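Local atomic coordinates of particle-associated glycoside hydrolase (Acinetobacter phage Fri1, PDB entry 6C72), a protein that probably hydrolyses the capsular polysaccharide of Acinetobacter baumannii as the trimeric tailspike of the phage, helping it reach the host cell. Residues D266-V275 / L294-N305; A330-E338 / K358-W369. All blocks are in the same frame, centred on the assembly; numbering follows the deposited sequence. Where two conformers were deposited one is given.

Interaction 1 (D266-V275 / L294-N305); sequences DARRNTAALV and LTWVYLFDIEPN
Arg268 reaches back along residues 294-305 and grips Thr295 side-on, NE on the backbone O at 2.8 Å and NH2 on OG1 at 3.2 Å, both acceptors lying close to the guanidinium plane. Its chain is bent at chi2 and chi3, which folds the charged end down onto Thr295, while Leu294 crosses the arginine at about a right angle and sets CD2 over one guanidinium face, offset toward its rim. Arg269 and Val297 run side by side, pointing the same way, with CG and CG2 in touch; the guanidinium beyond is engaged by Glu242. The carbonyl O of Arg269 accepts from two successive amides, Val297 N at 2.9 Å and Tyr298 N at 3.0 Å. Asn270 lies alongside Tyr298 with amide and ring nearly coplanar, 12° apart, and OD1 sits at the ring edge, 3.3 Å from Tyr298 CD2. The other end of that amide, ND2, is bound by Glu242 and shares a water with Asp301 OD2. With OG1 placed between its own backbone N and carbonyl carbon (chi1 66°), Thr271 delivers its hydroxyl to Leu299 O at 2.7 Å; its N-H reaches the same oxygen from the opposite face of the carbonyl plane. Regular parallel pairing follows, Ala273 beside Asp301 and Leu274 beside Ile302, and Leu274 CG packs 4.2 Å from Phe300 CZ, in an apolar layer with Ala272. This is the rung-on-rung stacking of a parallel beta-helix, the fold expected of a tailspike depolymerase. Before the regular strand pairing, the doubly used oxygens of Arg269 and Leu299 and the arginine grip on Thr295 continue the polar pairing, so the two coils are bonded there as well as along the strands.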
loop_
_atom_site.group_PDB
_atom_site.type_symbol
_atom_site.label_atom_id
_atom_site.label_comp_id
_atom_site.label_asym_id
_atom_site.label_seq_id
_atom_site.Cartn_x
_atom_site.Cartn_y
_atom_site.Cartn_z
ATOM N N ASP A 266 -26.853 11.144 6.711
ATOM C CA ASP A 266 -27.122 12.545 6.985
ATOM C C ASP A 266 -26.847 12.882 8.443
ATOM O O ASP A 266 -27.193 12.124 9.356
ATOM C CB ASP A 266 -28.570 12.892 6.645
ATOM C CG ASP A 266 -29.568 12.060 7.438
ATOM O OD1 ASP A 266 -29.644 10.834 7.200
ATOM O OD2 ASP A 266 -30.254 12.617 8.331
ATOM N N ALA A 267 -26.198 14.024 8.642
ATOM C CA ALA A 267 -25.973 14.602 9.954
ATOM C C ALA A 267 -25.951 16.112 9.779
ATOM O O ALA A 267 -25.608 16.615 8.706
ATOM C CB ALA A 267 -24.674 14.091 10.585
ATOM N N ARG A 268 -26.332 16.834 10.836
ATOM C CA ARG A 268 -26.517 18.278 10.724
ATOM C C ARG A 268 -25.214 19.059 10.744
ATOM O O ARG A 268 -25.235 20.262 10.441
ATOM C CB ARG A 268 -27.423 18.795 11.839
ATOM C CG ARG A 268 -28.771 18.074 11.952
ATOM C CD ARG A 268 -29.556 18.100 10.647
ATOM N NE ARG A 268 -29.804 19.456 10.162
ATOM C CZ ARG A 268 -30.768 20.239 10.636
ATOM N NH1 ARG A 268 -31.552 19.802 11.611
ATOM N NH2 ARG A 268 -30.955 21.457 10.147
ATOM N N ARG A 269 -24.091 18.424 11.090
ATOM C CA ARG A 269 -22.801 19.095 10.969
ATOM C C ARG A 269 -21.962 18.399 9.899
ATOM O O ARG A 269 -21.849 18.914 8.788
ATOM C CB ARG A 269 -22.070 19.151 12.318
ATOM C CG ARG A 269 -20.888 20.132 12.316
ATOM C CD ARG A 269 -20.431 20.534 13.716
ATOM N NE ARG A 269 -19.806 19.427 14.441
ATOM C CZ ARG A 269 -19.394 19.487 15.706
ATOM N NH1 ARG A 269 -19.524 20.613 16.415
ATOM N NH2 ARG A 269 -18.847 18.414 16.268
ATOM N N ASN A 270 -21.375 17.244 10.218
ATOM C CA ASN A 270 -20.661 16.408 9.262
ATOM C C ASN A 270 -21.162 14.981 9.381
ATOM O O ASN A 270 -21.615 14.565 10.448
ATOM C CB ASN A 270 -19.139 16.427 9.514
ATOM C CG ASN A 270 -18.604 17.822 9.756
ATOM O OD1 ASN A 270 -18.511 18.623 8.829
ATOM N ND2 ASN A 270 -18.280 18.130 11.000
ATOM N N THR A 271 -21.071 14.212 8.297
ATOM C CA THR A 271 -21.412 12.799 8.422
ATOM C C THR A 271 -20.482 12.117 9.412
ATOM O O THR A 271 -20.890 11.190 10.117
ATOM C CB THR A 271 -21.353 12.076 7.075
ATOM O OG1 THR A 271 -20.004 12.050 6.594
ATOM C CG2 THR A 271 -22.279 12.715 6.044
ATOM N N ALA A 272 -19.224 12.541 9.454
ATOM C CA ALA A 272 -18.230 11.959 10.341
ATOM C C ALA A 272 -17.082 12.950 10.501
ATOM O O ALA A 272 -16.813 13.749 9.600
ATOM C CB ALA A 272 -17.706 10.624 9.800
ATOM N N ALA A 273 -16.394 12.880 11.642
ATOM C CA ALA A 273 -15.290 13.795 11.891
ATOM C C ALA A 273 -14.170 13.068 12.612
ATOM O O ALA A 273 -14.418 12.304 13.551
ATOM C CB ALA A 273 -15.733 15.016 12.708
ATOM N N LEU A 274 -12.945 13.291 12.143
ATOM C CA LEU A 274 -11.734 12.871 12.829
ATOM C C LEU A 274 -11.100 14.125 13.403
ATOM O O LEU A 274 -10.759 15.046 12.652
ATOM C CB LEU A 274 -10.763 12.160 11.884
ATOM C CG LEU A 274 -11.308 11.003 11.040
ATOM C CD1 LEU A 274 -10.157 10.245 10.399
ATOM C CD2 LEU A 274 -12.145 10.074 11.891
ATOM N N VAL A 275 -10.919 14.154 14.723
ATOM C CA VAL A 275 -10.480 15.348 15.428
ATOM C C VAL A 275 -9.137 15.148 16.122
ATOM O O VAL A 275 -8.286 16.045 16.105
ATOM C CB VAL A 275 -11.554 15.794 16.439
ATOM C CG1 VAL A 275 -11.109 17.005 17.210
ATOM C CG2 VAL A 275 -12.869 16.054 15.710
ATOM N N LEU A 294 -32.322 18.913 5.492
ATOM C CA LEU A 294 -31.646 18.889 6.788
ATOM C C LEU A 294 -30.281 19.528 6.593
ATOM O O LEU A 294 -29.275 18.853 6.342
ATOM C CB LEU A 294 -31.534 17.461 7.296
ATOM C CG LEU A 294 -32.856 16.722 7.517
ATOM C CD1 LEU A 294 -32.537 15.252 7.811
ATOM C CD2 LEU A 294 -33.639 17.355 8.674
ATOM N N THR A 295 -30.246 20.850 6.744
ATOM C CA THR A 295 -29.052 21.620 6.412
ATOM C C THR A 295 -27.864 21.189 7.270
ATOM O O THR A 295 -28.009 20.833 8.442
ATOM C CB THR A 295 -29.346 23.107 6.581
ATOM O OG1 THR A 295 -29.775 23.359 7.929
ATOM C CG2 THR A 295 -30.459 23.513 5.620
ATOM N N TRP A 296 -26.671 21.240 6.676
ATOM C CA TRP A 296 -25.471 20.709 7.311
ATOM C C TRP A 296 -24.263 21.586 6.955
ATOM O O TRP A 296 -24.372 22.575 6.223
ATOM C CB TRP A 296 -25.254 19.242 6.916
ATOM C CG TRP A 296 -25.442 18.979 5.446
ATOM C CD1 TRP A 296 -26.608 18.684 4.797
ATOM C CD2 TRP A 296 -24.428 19.065 4.433
ATOM N NE1 TRP A 296 -26.373 18.532 3.446
ATOM C CE2 TRP A 296 -25.045 18.766 3.196
ATOM C CE3 TRP A 296 -23.057 19.336 4.457
ATOM C CZ2 TRP A 296 -24.336 18.737 1.993
ATOM C CZ3 TRP A 296 -22.355 19.304 3.263
ATOM C CH2 TRP A 296 -22.996 19.016 2.044
ATOM N N VAL A 297 -23.095 21.221 7.484
ATOM C CA VAL A 297 -21.917 22.086 7.389
ATOM C C VAL A 297 -20.931 21.559 6.349
ATOM O O VAL A 297 -20.664 22.226 5.341
ATOM C CB VAL A 297 -21.236 22.237 8.763
ATOM C CG1 VAL A 297 -20.096 23.264 8.691
ATOM C CG2 VAL A 297 -22.276 22.608 9.836
ATOM N N TYR A 298 -20.376 20.373 6.584
ATOM C CA TYR A 298 -19.469 19.743 5.635
ATOM C C TYR A 298 -19.875 18.290 5.423
ATOM O O TYR A 298 -20.758 17.756 6.100
ATOM C CB TYR A 298 -18.012 19.785 6.105
ATOM C CG TYR A 298 -17.492 21.137 6.540
ATOM C CD1 TYR A 298 -17.521 22.222 5.678
ATOM C CD2 TYR A 298 -16.912 21.309 7.803
ATOM C CE1 TYR A 298 -17.033 23.455 6.062
ATOM C CE2 TYR A 298 -16.397 22.544 8.197
ATOM C CZ TYR A 298 -16.465 23.607 7.316
ATOM O OH TYR A 298 -15.970 24.832 7.672
ATOM N N LEU A 299 -19.188 17.639 4.492
ATOM C CA LEU A 299 -19.451 16.234 4.222
ATOM C C LEU A 299 -18.644 15.328 5.149
ATOM O O LEU A 299 -19.215 14.554 5.926
ATOM C CB LEU A 299 -19.165 15.937 2.746
ATOM C CG LEU A 299 -19.378 14.515 2.236
ATOM C CD1 LEU A 299 -20.781 13.975 2.556
ATOM C CD2 LEU A 299 -19.137 14.504 0.729
ATOM N N PHE A 300 -17.321 15.429 5.094
ATOM C CA PHE A 300 -16.420 14.606 5.890
ATOM C C PHE A 300 -15.296 15.513 6.366
ATOM O O PHE A 300 -14.707 16.237 5.560
ATOM C CB PHE A 300 -15.882 13.428 5.073
ATOM C CG PHE A 300 -14.841 12.622 5.785
ATOM C CD1 PHE A 300 -15.196 11.569 6.600
ATOM C CD2 PHE A 300 -13.498 12.926 5.646
ATOM C CE1 PHE A 300 -14.233 10.842 7.259
ATOM C CE2 PHE A 300 -12.532 12.199 6.308
ATOM C CZ PHE A 300 -12.901 11.158 7.105
ATOM N N ASP A 301 -15.026 15.525 7.668
ATOM C CA ASP A 301 -14.208 16.591 8.246
ATOM C C ASP A 301 -13.068 15.998 9.069
ATOM O O ASP A 301 -13.295 15.457 10.153
ATOM C CB ASP A 301 -15.077 17.515 9.103
ATOM C CG ASP A 301 -14.432 18.872 9.358
ATOM O OD1 ASP A 301 -13.419 19.205 8.707
ATOM O OD2 ASP A 301 -14.951 19.621 10.212
ATOM N N ILE A 302 -11.839 16.123 8.568
ATOM C CA ILE A 302 -10.649 15.919 9.391
ATOM C C ILE A 302 -10.248 17.300 9.894
ATOM O O ILE A 302 -9.614 18.069 9.171
ATOM C CB ILE A 302 -9.511 15.260 8.618
ATOM C CG1 ILE A 302 -9.919 13.876 8.131
ATOM C CG2 ILE A 302 -8.270 15.189 9.483
ATOM C CD1 ILE A 302 -8.852 13.195 7.299
ATOM N N GLU A 303 -10.637 17.633 11.123
ATOM C CA GLU A 303 -10.411 18.979 11.648
ATOM C C GLU A 303 -10.046 18.954 13.125
ATOM O O GLU A 303 -10.915 19.045 14.001
ATOM C CB GLU A 303 -11.628 19.870 11.414
ATOM C CG GLU A 303 -11.397 21.300 11.812
ATOM C CD GLU A 303 -12.502 22.237 11.356
ATOM O OE1 GLU A 303 -13.630 21.774 11.065
ATOM O OE2 GLU A 303 -12.252 23.460 11.297
ATOM N N PRO A 304 -8.754 18.879 13.439
ATOM C CA PRO A 304 -8.307 19.170 14.812
ATOM C C PRO A 304 -8.756 20.559 15.245
ATOM O O PRO A 304 -8.730 21.514 14.460
ATOM C CB PRO A 304 -6.779 19.085 14.711
ATOM C CG PRO A 304 -6.535 18.149 13.563
ATOM C CD PRO A 304 -7.656 18.403 12.577
ATOM N N ASN A 305 -9.172 20.669 16.505
ATOM C CA ASN A 305 -9.635 21.951 17.002
ATOM C C ASN A 305 -8.472 22.937 17.082
ATOM O O ASN A 305 -7.387 22.577 17.553
ATOM C CB ASN A 305 -10.279 21.787 18.373
ATOM C CG ASN A 305 -11.617 21.077 18.307
ATOM O OD1 ASN A 305 -12.630 21.672 17.931
ATOM N ND2 ASN A 305 -11.630 19.802 18.674
HETATM O O HOH W 1 -28.326 16.510 7.249
HETATM O O HOH W 2 -16.806 20.609 12.563
#

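Interaction 2 (A330-E338 / K358-W369); sequences AEPTVLVKE and KATIRNNCANGW
Arg362 runs alongside Leu335, pointing the same way, and reaches Glu331, where NH1 meets OE1 at 2.6 Å in a salt bridge on the syn lone pair of the carboxylate. Thr333 OG1 takes the anti lone pair of the same oxygen, so two donors hold the glutamate, and Thr387 binds its other oxygen. Arg362 has CG anti to its backbone N (chi1 167°) and an extended chain, which carry the guanidinium that far; Leu335 CD2 lies over one face, 3.6 Å above the plane and offset toward the rim, and NH2 bonds Asn364 OD1 from above its carbonyl plane. The opposite sheet face, with Val334, Ile361 and Val336, is largely apolar: Val336 crosses Trp369 at about a right angle and lays CB over the six-membered ring, a CH-pi contact 4.0 Å from the centroid, with CG2 3.6 Å from CH2. Between these layers strands 333-336 and 360-363 pair in parallel as neighbouring rungs of a beta-helix, and Phe322 and Phe350 also pack on Val334. Toward the C-terminal end the pairing gives way to a thiol and waters. Glu338 N donates to Cys365 SG at 3.4 Å, and Asn363 OD1 accepts from Cys365 N in an Asx turn that leads into the type I turn Cys365-Gly368. Past it, one water links Glu338 O to Ala366 N, and a second joins Glu338 OE1, whose partner oxygen OE2 is hydrogen-bonded to Thr341, to Asn367 N and Gly368 O, while Asn367 is exposed to solvent.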
loop_
_atom_site.group_PDB
_atom_site.type_symbol
_atom_site.label_atom_id
_atom_site.label_comp_id
_atom_site.label_asym_id
_atom_site.label_seq_id
_atom_site.Cartn_x
_atom_site.Cartn_y
_atom_site.Cartn_z
ATOM N N ALA A 330 -24.568 24.680 3.142
ATOM C CA ALA A 330 -23.631 23.570 3.217
ATOM C C ALA A 330 -22.473 23.737 2.245
ATOM O O ALA A 330 -22.637 24.266 1.144
ATOM C CB ALA A 330 -24.351 22.254 2.927
ATOM N N GLU A 331 -21.297 23.287 2.674
ATOM C CA GLU A 331 -20.120 23.184 1.819
ATOM C C GLU A 331 -19.809 21.708 1.616
ATOM O O GLU A 331 -19.445 21.020 2.586
ATOM C CB GLU A 331 -18.916 23.902 2.429
ATOM C CG GLU A 331 -17.708 23.899 1.520
ATOM C CD GLU A 331 -16.489 24.579 2.147
ATOM O OE1 GLU A 331 -15.712 23.892 2.853
ATOM O OE2 GLU A 331 -16.321 25.803 1.934
ATOM N N PRO A 332 -19.929 21.177 0.394
ATOM C CA PRO A 332 -19.856 19.731 0.169
ATOM C C PRO A 332 -18.437 19.174 0.106
ATOM O O PRO A 332 -18.042 18.499 -0.847
ATOM C CB PRO A 332 -20.586 19.576 -1.183
ATOM C CG PRO A 332 -20.268 20.856 -1.885
ATOM C CD PRO A 332 -20.231 21.927 -0.835
ATOM N N THR A 333 -17.661 19.452 1.148
ATOM C CA THR A 333 -16.229 19.196 1.110
ATOM C C THR A 333 -15.832 18.050 2.031
ATOM O O THR A 333 -16.541 17.706 2.982
ATOM C CB THR A 333 -15.435 20.453 1.463
ATOM O OG1 THR A 333 -16.058 21.096 2.575
ATOM C CG2 THR A 333 -15.407 21.416 0.280
ATOM N N VAL A 334 -14.729 17.423 1.655
ATOM C CA VAL A 334 -14.006 16.423 2.423
ATOM C C VAL A 334 -12.714 17.114 2.838
ATOM O O VAL A 334 -11.813 17.319 2.010
ATOM C CB VAL A 334 -13.746 15.166 1.579
ATOM C CG1 VAL A 334 -13.054 14.076 2.372
ATOM C CG2 VAL A 334 -15.061 14.673 0.972
ATOM N N LEU A 335 -12.651 17.547 4.092
ATOM C CA LEU A 335 -11.593 18.432 4.554
ATOM C C LEU A 335 -10.450 17.626 5.150
ATOM O O LEU A 335 -10.670 16.670 5.897
ATOM C CB LEU A 335 -12.105 19.410 5.616
ATOM C CG LEU A 335 -13.237 20.382 5.300
ATOM C CD1 LEU A 335 -14.577 19.683 5.470
ATOM C CD2 LEU A 335 -13.156 21.633 6.174
ATOM N N VAL A 336 -9.227 18.028 4.827
ATOM C CA VAL A 336 -8.033 17.503 5.471
ATOM C C VAL A 336 -7.310 18.676 6.124
ATOM O O VAL A 336 -6.886 19.612 5.436
ATOM C CB VAL A 336 -7.119 16.771 4.477
ATOM C CG1 VAL A 336 -5.818 16.349 5.182
ATOM C CG2 VAL A 336 -7.835 15.577 3.892
ATOM N N LYS A 337 -7.186 18.642 7.444
ATOM C CA LYS A 337 -6.482 19.694 8.172
ATOM C C LYS A 337 -5.313 19.077 8.923
ATOM O O LYS A 337 -5.506 18.391 9.932
ATOM C CB LYS A 337 -7.413 20.427 9.135
ATOM C CG LYS A 337 -6.687 21.472 9.950
ATOM C CD LYS A 337 -7.599 22.125 10.965
ATOM C CE LYS A 337 -6.829 23.130 11.797
ATOM N NZ LYS A 337 -7.632 23.620 12.959
ATOM N N GLU A 338 -4.106 19.333 8.436
ATOM C CA GLU A 338 -2.906 18.956 9.163
ATOM C C GLU A 338 -2.704 19.942 10.305
ATOM O O GLU A 338 -2.780 21.157 10.101
ATOM C CB GLU A 338 -1.693 18.939 8.221
ATOM C CG GLU A 338 -0.402 18.395 8.840
ATOM C CD GLU A 338 0.293 19.422 9.710
ATOM O OE1 GLU A 338 0.259 20.615 9.329
ATOM O OE2 GLU A 338 0.824 19.054 10.788
ATOM N N LYS A 358 -21.943 16.699 -5.336
ATOM C CA LYS A 358 -21.154 17.901 -5.124
ATOM C C LYS A 358 -19.833 17.639 -4.413
ATOM O O LYS A 358 -19.037 18.571 -4.261
ATOM C CB LYS A 358 -21.965 18.912 -4.317
ATOM C CG LYS A 358 -23.253 19.344 -4.950
ATOM C CD LYS A 358 -22.992 20.260 -6.114
ATOM C CE LYS A 358 -24.300 20.746 -6.703
ATOM N NZ LYS A 358 -24.063 21.763 -7.762
ATOM N N ALA A 359 -19.549 16.396 -4.029
ATOM C CA ALA A 359 -18.406 16.134 -3.157
ATOM C C ALA A 359 -17.087 16.500 -3.829
ATOM O O ALA A 359 -16.889 16.248 -5.018
ATOM C CB ALA A 359 -18.384 14.667 -2.743
ATOM N N THR A 360 -16.175 17.088 -3.047
ATOM C CA THR A 360 -14.879 17.557 -3.523
ATOM C C THR A 360 -13.919 17.648 -2.338
ATOM O O THR A 360 -14.339 17.756 -1.191
ATOM C CB THR A 360 -15.010 18.912 -4.233
ATOM O OG1 THR A 360 -13.731 19.326 -4.736
ATOM C CG2 THR A 360 -15.567 19.969 -3.284
ATOM N N ILE A 361 -12.622 17.579 -2.626
ATOM C CA ILE A 361 -11.600 17.605 -1.584
ATOM C C ILE A 361 -11.261 19.049 -1.250
ATOM O O ILE A 361 -11.075 19.871 -2.157
ATOM C CB ILE A 361 -10.346 16.844 -2.030
ATOM C CG1 ILE A 361 -10.667 15.363 -2.222
ATOM C CG2 ILE A 361 -9.195 17.071 -1.054
ATOM C CD1 ILE A 361 -9.546 14.607 -2.866
ATOM N N ARG A 362 -11.180 19.360 0.048
ATOM C CA ARG A 362 -10.780 20.685 0.509
ATOM C C ARG A 362 -9.477 20.606 1.298
ATOM O O ARG A 362 -9.415 19.977 2.364
ATOM C CB ARG A 362 -11.870 21.336 1.367
ATOM C CG ARG A 362 -11.367 22.582 2.120
ATOM C CD ARG A 362 -12.491 23.383 2.751
ATOM N NE ARG A 362 -11.960 24.331 3.724
ATOM C CZ ARG A 362 -12.703 25.087 4.536
ATOM N NH1 ARG A 362 -14.022 25.019 4.491
ATOM N NH2 ARG A 362 -12.119 25.913 5.402
ATOM N N ASN A 363 -8.456 21.305 0.812
ATOM C CA ASN A 363 -7.203 21.451 1.536
ATOM C C ASN A 363 -7.405 22.479 2.643
ATOM O O ASN A 363 -7.630 23.661 2.376
ATOM C CB ASN A 363 -6.099 21.858 0.563
ATOM C CG ASN A 363 -4.821 22.287 1.268
ATOM O OD1 ASN A 363 -4.580 21.919 2.425
ATOM N ND2 ASN A 363 -3.987 23.060 0.571
ATOM N N ASN A 364 -7.340 22.040 3.889
ATOM C CA ASN A 364 -7.480 22.965 5.008
ATOM C C ASN A 364 -6.206 23.045 5.847
ATOM O O ASN A 364 -6.266 23.271 7.055
ATOM C CB ASN A 364 -8.667 22.575 5.880
ATOM C CG ASN A 364 -9.242 23.752 6.625
ATOM O OD1 ASN A 364 -9.106 24.904 6.194
ATOM N ND2 ASN A 364 -9.873 23.481 7.765
ATOM N N CYS A 365 -5.048 22.885 5.212
ATOM C CA CYS A 365 -3.759 22.871 5.899
ATOM C C CYS A 365 -3.155 24.274 5.871
ATOM O O CYS A 365 -2.740 24.753 4.812
ATOM C CB CYS A 365 -2.824 21.856 5.242
ATOM S SG CYS A 365 -3.487 20.164 5.230
ATOM N N ALA A 366 -3.088 24.921 7.036
ATOM C CA ALA A 366 -2.563 26.281 7.111
ATOM C C ALA A 366 -1.067 26.337 6.802
ATOM O O ALA A 366 -0.585 27.336 6.255
ATOM C CB ALA A 366 -2.837 26.876 8.498
ATOM N N ASN A 367 -0.325 25.295 7.158
ATOM C CA ASN A 367 1.100 25.232 6.893
ATOM C C ASN A 367 1.421 24.336 5.702
ATOM O O ASN A 367 2.527 23.795 5.621
ATOM C CB ASN A 367 1.841 24.766 8.147
ATOM C CG ASN A 367 1.864 25.830 9.247
ATOM O OD1 ASN A 367 1.952 27.031 8.967
ATOM N ND2 ASN A 367 1.800 25.389 10.506
ATOM N N GLY A 368 0.469 24.166 4.779
ATOM C CA GLY A 368 0.669 23.358 3.587
ATOM C C GLY A 368 0.375 21.882 3.774
ATOM O O GLY A 368 0.663 21.316 4.830
ATOM N N TRP A 369 -0.173 21.238 2.738
ATOM C CA TRP A 369 -0.517 19.818 2.768
ATOM C C TRP A 369 0.630 19.037 2.125
ATOM O O TRP A 369 0.827 19.100 0.908
ATOM C CB TRP A 369 -1.841 19.583 2.043
ATOM C CG TRP A 369 -2.386 18.160 2.077
ATOM C CD1 TRP A 369 -1.754 17.034 2.538
ATOM C CD2 TRP A 369 -3.676 17.729 1.617
ATOM N NE1 TRP A 369 -2.574 15.943 2.400
ATOM C CE2 TRP A 369 -3.757 16.343 1.836
ATOM C CE3 TRP A 369 -4.772 18.387 1.039
ATOM C CZ2 TRP A 369 -4.886 15.598 1.491
ATOM C CZ3 TRP A 369 -5.890 17.650 0.699
ATOM C CH2 TRP A 369 -5.944 16.271 0.930
HETATM O O HOH W 3 -3.592 23.713 9.624
HETATM O O HOH W 4 -0.586 22.299 7.609
HETATM O O HOH W 5 1.723 22.190 11.907
#

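How the interactions relate
Going from the N terminus, the chain leaves residues 266-275, passes through 18 residues, mostly in strands, and returns at 294-305, where interaction 1 closes one turn of the beta-helix. It then runs on to 330-338, and interaction 2 closes a later turn when 358-369 comes back beside it. The two loops are in series, neither nesting nor crossing. They are joined directly, since strand 300-302 of interaction 1 pairs with 333-336 of interaction 2: Leu335 N lies 2.8 Å from Phe300 O, a probable hydrogen bond. Lys337 NZ probably bonds Pro304 O as well. Strands 272-275, 300-302, 333-336 and 360-363 thus form four successive rungs along one side of the coil.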